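Local coordinates for protein single-stranded-DNA-specific exonuclease RecJ (Thermus thermophilus, PDB 2ZXR) that degrades single-stranded DNA in the 5' to 3' direction as a divalent-metal-dependent exonuclease, leaving single-stranded RNA without detectable cleavage, at residues Asp432-Glu446 with Arg625-Ala637. Residues are numbered along the deposited sequence; the frame is centred on the assembly and turned at random.
Sequences DLLPEPGLLPQVFRE and RLKALVHRRLLFA
Asp432 reaches two consecutive arginines of the helix 625-637 with one carboxylate: OD2 forms a salt bridge to Arg633 NH1 at 2.7 Å, and OD1 a longer one to Arg632 NH1 at 3.2 Å. Its CG stands anti to the backbone N (chi1 -178°), which carries both oxygens across to the helix. The carboxylate plane is turned 32° from the Arg632 guanidinium and 44° from that of Arg633, so neither guanidinium is coplanar with it. With two positive neighbours, the buried acid is probably held in its charged form. Further along, Glu446 meets Arg625; OE2 receives NH2 on its syn lone pair at 2.7 Å, and OE1 takes a weak second bond from the same nitrogen. Arg625 spans to the far helix by an arm bent at chi3, while Glu446 stays extended beyond CG.

These charges tie the end of strand 426-433 and the last turn of helix 440-447, in the RecJ OB domain region, to a helix of the C-terminal domain, away from the metal site. The short helical segments approach no closer than 14.5 Å at their axes, leaving long side chains to bridge them. Glu30 of helix 29-37 adds long, weak ion pairs to Arg625 and Arg632.

Among the apolar contacts, Leu433 CD1 sits over the Phe636 ring in a CH-pi contact, 3.9 Å from the ring centroid, while CD2 packs on Phe636 CB. Leu439 CD1 rests against Arg625 CD at 3.7 Å. The Arg632 guanidinium is sandwiched, with Pro435 CA over one face and Leu629 CA of its own helix offset over the other.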
ATOM      1  N   ASP A 432     -10.951  -3.497   9.483  1.00 24.43           N
ATOM      2  CA  ASP A 432     -11.996  -3.806  10.447  1.00 24.25           C
ATOM      3  C   ASP A 432     -12.987  -2.660  10.480  1.00 23.73           C
ATOM      4  O   ASP A 432     -12.798  -1.647   9.807  1.00 21.75           O
ATOM      5  CB  ASP A 432     -11.342  -3.949  11.823  1.00 26.01           C
ATOM      6  CG  ASP A 432     -12.322  -4.320  12.915  1.00 29.63           C
ATOM      7  OD1 ASP A 432     -12.008  -4.035  14.096  1.00 31.87           O
ATOM      8  OD2 ASP A 432     -13.389  -4.899  12.612  1.00 30.36           O
ATOM      9  N   LEU A 433     -14.045  -2.836  11.270  1.00 23.96           N
ATOM     10  CA  LEU A 433     -15.078  -1.822  11.476  1.00 22.98           C
ATOM     11  C   LEU A 433     -14.391  -0.766  12.346  1.00 23.23           C
ATOM     12  O   LEU A 433     -13.659  -1.119  13.252  1.00 23.02           O
ATOM     13  CB  LEU A 433     -16.250  -2.424  12.262  1.00 24.86           C
ATOM     14  CG  LEU A 433     -17.536  -2.984  11.631  1.00 26.86           C
ATOM     15  CD1 LEU A 433     -17.582  -2.623  10.178  1.00 25.98           C
ATOM     16  CD2 LEU A 433     -17.642  -4.497  11.838  1.00 26.92           C
ATOM     17  N   LEU A 434     -14.603   0.515  12.073  1.00 23.28           N
ATOM     18  CA  LEU A 434     -13.974   1.565  12.884  1.00 24.14           C
ATOM     19  C   LEU A 434     -14.506   1.479  14.319  1.00 25.51           C
ATOM     20  O   LEU A 434     -15.684   1.230  14.516  1.00 23.72           O
ATOM     21  CB  LEU A 434     -14.308   2.949  12.328  1.00 22.81           C
ATOM     22  CG  LEU A 434     -13.503   4.114  12.916  1.00 24.23           C
ATOM     23  CD1 LEU A 434     -12.096   4.070  12.341  1.00 21.98           C
ATOM     24  CD2 LEU A 434     -14.161   5.440  12.578  1.00 23.61           C
ATOM     25  N   PRO A 435     -13.632   1.655  15.334  1.00 27.13           N
ATOM     26  CA  PRO A 435     -14.018   1.609  16.755  1.00 27.70           C
ATOM     27  C   PRO A 435     -14.847   2.831  17.108  1.00 27.19           C
ATOM     28  O   PRO A 435     -15.031   3.705  16.274  1.00 27.69           O
ATOM     29  CB  PRO A 435     -12.670   1.621  17.484  1.00 28.08           C
ATOM     30  CG  PRO A 435     -11.779   0.885  16.542  1.00 28.33           C
ATOM     31  CD  PRO A 435     -12.169   1.551  15.207  1.00 28.02           C
ATOM     32  N   GLU A 436     -15.352   2.890  18.341  1.00 28.20           N
ATOM     33  CA  GLU A 436     -16.140   4.046  18.779  1.00 27.96           C
ATOM     34  C   GLU A 436     -15.188   5.239  18.880  1.00 27.12           C
ATOM     35  O   GLU A 436     -13.965   5.078  19.055  1.00 24.78           O
ATOM     36  CB  GLU A 436     -16.803   3.784  20.141  1.00 30.42           C
ATOM     37  CG  GLU A 436     -17.869   2.688  20.126  1.00 34.26           C
ATOM     38  CD  GLU A 436     -19.188   3.143  19.533  1.00 37.75           C
ATOM     39  OE1 GLU A 436     -20.008   2.263  19.183  1.00 40.46           O
ATOM     40  OE2 GLU A 436     -19.422   4.374  19.422  1.00 38.74           O
ATOM     41  N   PRO A 437     -15.743   6.453  18.774  1.00 26.61           N
ATOM     42  CA  PRO A 437     -14.991   7.714  18.831  1.00 26.98           C
ATOM     43  C   PRO A 437     -14.028   7.847  20.009  1.00 25.93           C
ATOM     44  O   PRO A 437     -12.916   8.335  19.853  1.00 26.35           O
ATOM     45  CB  PRO A 437     -16.094   8.778  18.861  1.00 26.97           C
ATOM     46  CG  PRO A 437     -17.289   8.095  18.205  1.00 27.64           C
ATOM     47  CD  PRO A 437     -17.201   6.692  18.715  1.00 26.88           C
ATOM     48  N   GLY A 438     -14.454   7.390  21.178  1.00 26.27           N
ATOM     49  CA  GLY A 438     -13.622   7.507  22.358  1.00 26.06           C
ATOM     50  C   GLY A 438     -12.307   6.768  22.294  1.00 26.36           C
ATOM     51  O   GLY A 438     -11.369   7.096  23.031  1.00 26.11           O
ATOM     52  N   LEU A 439     -12.229   5.769  21.421  1.00 25.43           N
ATOM     53  CA  LEU A 439     -11.018   4.972  21.302  1.00 25.17           C
ATOM     54  C   LEU A 439     -10.098   5.364  20.133  1.00 23.95           C
ATOM     55  O   LEU A 439      -8.984   4.869  20.028  1.00 22.34           O
ATOM     56  CB  LEU A 439     -11.395   3.492  21.169  1.00 25.70           C
ATOM     57  CG  LEU A 439     -11.932   2.663  22.350  1.00 26.95           C
ATOM     58  CD1 LEU A 439     -10.894   2.703  23.478  1.00 28.15           C
ATOM     59  CD2 LEU A 439     -13.290   3.168  22.828  1.00 25.95           C
ATOM     60  N   LEU A 440     -10.550   6.262  19.266  1.00 23.60           N
ATOM     61  CA  LEU A 440      -9.747   6.635  18.100  1.00 23.23           C
ATOM     62  C   LEU A 440      -8.317   7.146  18.343  1.00 23.73           C
ATOM     63  O   LEU A 440      -7.392   6.803  17.603  1.00 24.69           O
ATOM     64  CB  LEU A 440     -10.535   7.621  17.246  1.00 23.06           C
ATOM     65  CG  LEU A 440     -11.860   7.023  16.732  1.00 23.42           C
ATOM     66  CD1 LEU A 440     -12.483   7.993  15.738  1.00 22.64           C
ATOM     67  CD2 LEU A 440     -11.609   5.639  16.064  1.00 21.06           C
ATOM     68  N   PRO A 441      -8.119   7.996  19.356  1.00 23.26           N
ATOM     69  CA  PRO A 441      -6.764   8.503  19.631  1.00 23.19           C
ATOM     70  C   PRO A 441      -5.805   7.348  19.952  1.00 24.21           C
ATOM     71  O   PRO A 441      -4.695   7.243  19.372  1.00 24.08           O
ATOM     72  CB  PRO A 441      -6.975   9.435  20.835  1.00 23.08           C
ATOM     73  CG  PRO A 441      -8.381   9.977  20.576  1.00 22.86           C
ATOM     74  CD  PRO A 441      -9.144   8.739  20.113  1.00 22.47           C
ATOM     75  N   GLN A 442      -6.246   6.461  20.842  1.00 23.35           N
ATOM     76  CA  GLN A 442      -5.415   5.336  21.227  1.00 25.35           C
ATOM     77  C   GLN A 442      -5.175   4.422  20.038  1.00 25.54           C
ATOM     78  O   GLN A 442      -4.062   3.918  19.856  1.00 24.91           O
ATOM     79  CB  GLN A 442      -6.057   4.540  22.382  1.00 27.81           C
ATOM     80  CG  GLN A 442      -5.255   3.295  22.831  1.00 30.49           C
ATOM     81  CD  GLN A 442      -3.877   3.634  23.391  1.00 33.38           C
ATOM     82  OE1 GLN A 442      -3.006   2.756  23.519  1.00 34.95           O
ATOM     83  NE2 GLN A 442      -3.668   4.906  23.737  1.00 34.04           N
ATOM     84  N   VAL A 443      -6.220   4.179  19.244  1.00 25.04           N
ATOM     85  CA  VAL A 443      -6.046   3.324  18.084  1.00 24.83           C
ATOM     86  C   VAL A 443      -5.040   4.000  17.152  1.00 25.31           C
ATOM     87  O   VAL A 443      -4.138   3.350  16.635  1.00 24.40           O
ATOM     88  CB  VAL A 443      -7.373   3.078  17.327  1.00 24.30           C
ATOM     89  CG1 VAL A 443      -7.080   2.400  15.962  1.00 23.14           C
ATOM     90  CG2 VAL A 443      -8.284   2.149  18.172  1.00 23.89           C
ATOM     91  N   PHE A 444      -5.211   5.305  16.938  1.00 26.18           N
ATOM     92  CA  PHE A 444      -4.292   6.029  16.081  1.00 26.78           C
ATOM     93  C   PHE A 444      -2.862   5.901  16.571  1.00 26.97           C
ATOM     94  O   PHE A 444      -1.983   5.584  15.788  1.00 27.07           O
ATOM     95  CB  PHE A 444      -4.647   7.506  15.994  1.00 27.77           C
ATOM     96  CG  PHE A 444      -3.741   8.272  15.075  1.00 29.49           C
ATOM     97  CD1 PHE A 444      -3.978   8.293  13.704  1.00 30.13           C
ATOM     98  CD2 PHE A 444      -2.602   8.925  15.575  1.00 30.63           C
ATOM     99  CE1 PHE A 444      -3.091   8.956  12.825  1.00 30.77           C
ATOM    100  CE2 PHE A 444      -1.704   9.587  14.712  1.00 29.78           C
ATOM    101  CZ  PHE A 444      -1.952   9.602  13.338  1.00 30.35           C
ATOM    102  N   ARG A 445      -2.618   6.141  17.859  1.00 27.83           N
ATOM    103  CA  ARG A 445      -1.251   6.036  18.386  1.00 29.13           C
ATOM    104  C   ARG A 445      -0.705   4.615  18.246  1.00 29.30           C
ATOM    105  O   ARG A 445       0.494   4.433  18.019  1.00 29.78           O
ATOM    106  CB  ARG A 445      -1.174   6.490  19.868  1.00 29.30           C
ATOM    107  CG  ARG A 445      -1.485   7.989  20.101  1.00 29.70           C
ATOM    108  CD  ARG A 445      -1.333   8.424  21.599  1.00 31.09           C
ATOM    109  NE  ARG A 445      -2.245   7.701  22.479  1.00 31.15           N
ATOM    110  CZ  ARG A 445      -3.379   8.186  22.993  1.00 29.93           C
ATOM    111  NH1 ARG A 445      -3.783   9.431  22.754  1.00 29.49           N
ATOM    112  NH2 ARG A 445      -4.139   7.389  23.719  1.00 29.19           N
ATOM    113  N   GLU A 446      -1.573   3.606  18.346  1.00 29.30           N
ATOM    114  CA  GLU A 446      -1.115   2.212  18.224  1.00 29.04           C
ATOM    115  C   GLU A 446      -0.736   1.817  16.786  1.00 28.77           C
ATOM    116  O   GLU A 446       0.167   0.997  16.585  1.00 28.97           O
ATOM    117  CB  GLU A 446      -2.176   1.250  18.799  1.00 29.31           C
ATOM    118  CG  GLU A 446      -2.225   1.230  20.343  1.00 30.31           C
ATOM    119  CD  GLU A 446      -3.485   0.576  20.898  1.00 31.70           C
ATOM    120  OE1 GLU A 446      -4.229  -0.062  20.122  1.00 32.80           O
ATOM    121  OE2 GLU A 446      -3.737   0.693  22.116  1.00 32.65           O
ATOM    122  N   ARG A 625     -11.393  -4.741  25.066  1.00 37.94           N
ATOM    123  CA  ARG A 625     -11.499  -4.143  23.744  1.00 36.10           C
ATOM    124  C   ARG A 625     -11.567  -5.228  22.672  1.00 34.39           C
ATOM    125  O   ARG A 625     -12.144  -5.019  21.607  1.00 32.80           O
ATOM    126  CB  ARG A 625     -10.315  -3.206  23.490  1.00 36.44           C
ATOM    127  CG  ARG A 625     -10.364  -1.903  24.295  1.00 36.99           C
ATOM    128  CD  ARG A 625      -9.646  -0.795  23.535  1.00 38.39           C
ATOM    129  NE  ARG A 625      -8.194  -0.918  23.587  1.00 37.61           N
ATOM    130  CZ  ARG A 625      -7.359  -0.468  22.647  1.00 37.46           C
ATOM    131  NH1 ARG A 625      -7.815   0.130  21.561  1.00 36.64           N
ATOM    132  NH2 ARG A 625      -6.049  -0.599  22.808  1.00 36.82           N
ATOM    133  N   LEU A 626     -10.969  -6.387  22.951  1.00 32.83           N
ATOM    134  CA  LEU A 626     -11.018  -7.491  22.000  1.00 32.40           C
ATOM    135  C   LEU A 626     -12.497  -7.921  21.956  1.00 31.77           C
ATOM    136  O   LEU A 626     -13.076  -8.131  20.887  1.00 31.39           O
ATOM    137  CB  LEU A 626     -10.151  -8.665  22.477  1.00 32.49           C
ATOM    138  CG  LEU A 626      -9.467  -9.594  21.464  1.00 33.62           C
ATOM    139  CD1 LEU A 626      -9.159 -10.915  22.143  1.00 33.50           C
ATOM    140  CD2 LEU A 626     -10.321  -9.852  20.262  1.00 33.21           C
ATOM    141  N   LYS A 627     -13.112  -8.016  23.128  1.00 31.03           N
ATOM    142  CA  LYS A 627     -14.509  -8.430  23.207  1.00 31.72           C
ATOM    143  C   LYS A 627     -15.384  -7.453  22.462  1.00 30.60           C
ATOM    144  O   LYS A 627     -16.262  -7.838  21.683  1.00 29.63           O
ATOM    145  CB  LYS A 627     -14.967  -8.498  24.661  1.00 33.60           C
ATOM    146  CG  LYS A 627     -15.556  -9.838  25.042  1.00 36.29           C
ATOM    147  CD  LYS A 627     -16.901  -9.681  25.748  1.00 38.10           C
ATOM    148  CE  LYS A 627     -16.753  -9.490  27.250  1.00 39.13           C
ATOM    149  NZ  LYS A 627     -18.095  -9.561  27.921  1.00 40.03           N
ATOM    150  N   ALA A 628     -15.133  -6.178  22.723  1.00 29.42           N
ATOM    151  CA  ALA A 628     -15.880  -5.107  22.093  1.00 29.25           C
ATOM    152  C   ALA A 628     -15.771  -5.184  20.579  1.00 28.61           C
ATOM    153  O   ALA A 628     -16.746  -4.935  19.879  1.00 28.10           O
ATOM    154  CB  ALA A 628     -15.363  -3.746  22.590  1.00 30.05           C
ATOM    155  N   LEU A 629     -14.586  -5.504  20.063  1.00 27.33           N
ATOM    156  CA  LEU A 629     -14.447  -5.609  18.606  1.00 26.88           C
ATOM    157  C   LEU A 629     -15.343  -6.740  18.063  1.00 26.47           C
ATOM    158  O   LEU A 629     -16.046  -6.571  17.057  1.00 26.10           O
ATOM    159  CB  LEU A 629     -12.985  -5.869  18.214  1.00 25.07           C
ATOM    160  CG  LEU A 629     -12.648  -5.967  16.726  1.00 24.41           C
ATOM    161  CD1 LEU A 629     -11.140  -5.634  16.534  1.00 25.02           C
ATOM    162  CD2 LEU A 629     -12.964  -7.355  16.191  1.00 23.34           C
ATOM    163  N   VAL A 630     -15.303  -7.890  18.726  1.00 26.09           N
ATOM    164  CA  VAL A 630     -16.111  -9.036  18.316  1.00 26.31           C
ATOM    165  C   VAL A 630     -17.609  -8.697  18.362  1.00 25.96           C
ATOM    166  O   VAL A 630     -18.358  -9.032  17.435  1.00 26.23           O
ATOM    167  CB  VAL A 630     -15.791 -10.270  19.201  1.00 26.89           C
ATOM    168  CG1 VAL A 630     -16.687 -11.451  18.806  1.00 26.28           C
ATOM    169  CG2 VAL A 630     -14.325 -10.639  19.040  1.00 25.83           C
ATOM    170  N   HIS A 631     -18.031  -8.008  19.417  1.00 26.72           N
ATOM    171  CA  HIS A 631     -19.433  -7.586  19.553  1.00 27.60           C
ATOM    172  C   HIS A 631     -19.879  -6.681  18.419  1.00 27.91           C
ATOM    173  O   HIS A 631     -20.925  -6.909  17.807  1.00 27.92           O
ATOM    174  CB  HIS A 631     -19.653  -6.883  20.900  1.00 27.68           C
ATOM    175  CG  HIS A 631     -19.613  -7.826  22.069  1.00 28.98           C
ATOM    176  ND1 HIS A 631     -19.750  -7.411  23.375  1.00 29.76           N
ATOM    177  CD2 HIS A 631     -19.481  -9.175  22.117  1.00 28.77           C
ATOM    178  CE1 HIS A 631     -19.709  -8.463  24.178  1.00 28.66           C
ATOM    179  NE2 HIS A 631     -19.546  -9.544  23.440  1.00 28.42           N
ATOM    180  N   ARG A 632     -19.091  -5.652  18.128  1.00 27.42           N
ATOM    181  CA  ARG A 632     -19.421  -4.728  17.049  1.00 28.13           C
ATOM    182  C   ARG A 632     -19.480  -5.496  15.714  1.00 26.92           C
ATOM    183  O   ARG A 632     -20.325  -5.211  14.849  1.00 25.98           O
ATOM    184  CB  ARG A 632     -18.364  -3.613  17.010  1.00 30.58           C
ATOM    185  CG  ARG A 632     -18.344  -2.736  15.773  1.00 33.56           C
ATOM    186  CD  ARG A 632     -16.880  -2.338  15.472  1.00 35.72           C
ATOM    187  NE  ARG A 632     -16.203  -2.040  16.718  1.00 36.04           N
ATOM    188  CZ  ARG A 632     -14.893  -2.090  16.919  1.00 35.49           C
ATOM    189  NH1 ARG A 632     -14.062  -2.416  15.944  1.00 37.12           N
ATOM    190  NH2 ARG A 632     -14.426  -1.869  18.135  1.00 35.31           N
ATOM    191  N   ARG A 633     -18.575  -6.455  15.534  1.00 26.32           N
ATOM    192  CA  ARG A 633     -18.588  -7.279  14.314  1.00 26.84           C
ATOM    193  C   ARG A 633     -19.891  -8.074  14.243  1.00 25.85           C
ATOM    194  O   ARG A 633     -20.557  -8.088  13.212  1.00 26.28           O
ATOM    195  CB  ARG A 633     -17.445  -8.290  14.293  1.00 27.64           C
ATOM    196  CG  ARG A 633     -16.273  -7.906  13.434  1.00 32.19           C
ATOM    197  CD  ARG A 633     -16.671  -7.672  11.998  1.00 31.46           C
ATOM    198  NE  ARG A 633     -15.837  -8.485  11.130  1.00 32.69           N
ATOM    199  CZ  ARG A 633     -14.524  -8.350  11.002  1.00 30.20           C
ATOM    200  NH1 ARG A 633     -13.867  -7.425  11.683  1.00 28.41           N
ATOM    201  NH2 ARG A 633     -13.880  -9.151  10.179  1.00 28.96           N
ATOM    202  N   LEU A 634     -20.242  -8.735  15.345  1.00 25.19           N
ATOM    203  CA  LEU A 634     -21.468  -9.544  15.389  1.00 24.93           C
ATOM    204  C   LEU A 634     -22.680  -8.726  15.013  1.00 24.25           C
ATOM    205  O   LEU A 634     -23.458  -9.113  14.141  1.00 23.32           O
ATOM    206  CB  LEU A 634     -21.687 -10.148  16.787  1.00 24.52           C
ATOM    207  CG  LEU A 634     -21.001 -11.466  17.135  1.00 25.07           C
ATOM    208  CD1 LEU A 634     -21.304 -11.841  18.589  1.00 23.65           C
ATOM    209  CD2 LEU A 634     -21.499 -12.562  16.198  1.00 23.98           C
ATOM    210  N   LEU A 635     -22.841  -7.587  15.683  1.00 24.69           N
ATOM    211  CA  LEU A 635     -23.960  -6.695  15.409  1.00 24.09           C
ATOM    212  C   LEU A 635     -23.949  -6.212  13.984  1.00 24.83           C
ATOM    213  O   LEU A 635     -25.003  -6.130  13.358  1.00 24.72           O
ATOM    214  CB  LEU A 635     -23.932  -5.465  16.325  1.00 25.61           C
ATOM    215  CG  LEU A 635     -24.520  -5.567  17.730  1.00 26.20           C
ATOM    216  CD1 LEU A 635     -26.006  -5.966  17.657  1.00 25.28           C
ATOM    217  CD2 LEU A 635     -23.744  -6.581  18.503  1.00 27.80           C
ATOM    218  N   PHE A 636     -22.765  -5.854  13.474  1.00 23.98           N
ATOM    219  CA  PHE A 636     -22.669  -5.355  12.100  1.00 23.54           C
ATOM    220  C   PHE A 636     -23.072  -6.434  11.108  1.00 23.58           C
ATOM    221  O   PHE A 636     -23.894  -6.182  10.238  1.00 22.74           O
ATOM    222  CB  PHE A 636     -21.243  -4.876  11.761  1.00 23.31           C
ATOM    223  CG  PHE A 636     -21.054  -4.519  10.306  1.00 23.88           C
ATOM    224  CD1 PHE A 636     -21.545  -3.313   9.792  1.00 24.91           C
ATOM    225  CD2 PHE A 636     -20.449  -5.425   9.426  1.00 24.96           C
ATOM    226  CE1 PHE A 636     -21.445  -3.018   8.425  1.00 24.42           C
ATOM    227  CE2 PHE A 636     -20.340  -5.142   8.058  1.00 24.47           C
ATOM    228  CZ  PHE A 636     -20.841  -3.935   7.554  1.00 24.15           C
ATOM    229  N   ALA A 637     -22.482  -7.629  11.233  1.00 23.50           N
ATOM    230  CA  ALA A 637     -22.809  -8.724  10.322  1.00 24.20           C
ATOM    231  C   ALA A 637     -24.266  -9.150  10.471  1.00 24.43           C
ATOM    232  O   ALA A 637     -24.886  -9.584   9.496  1.00 24.86           O
ATOM    233  CB  ALA A 637     -21.885  -9.935  10.549  1.00 25.14           C
TER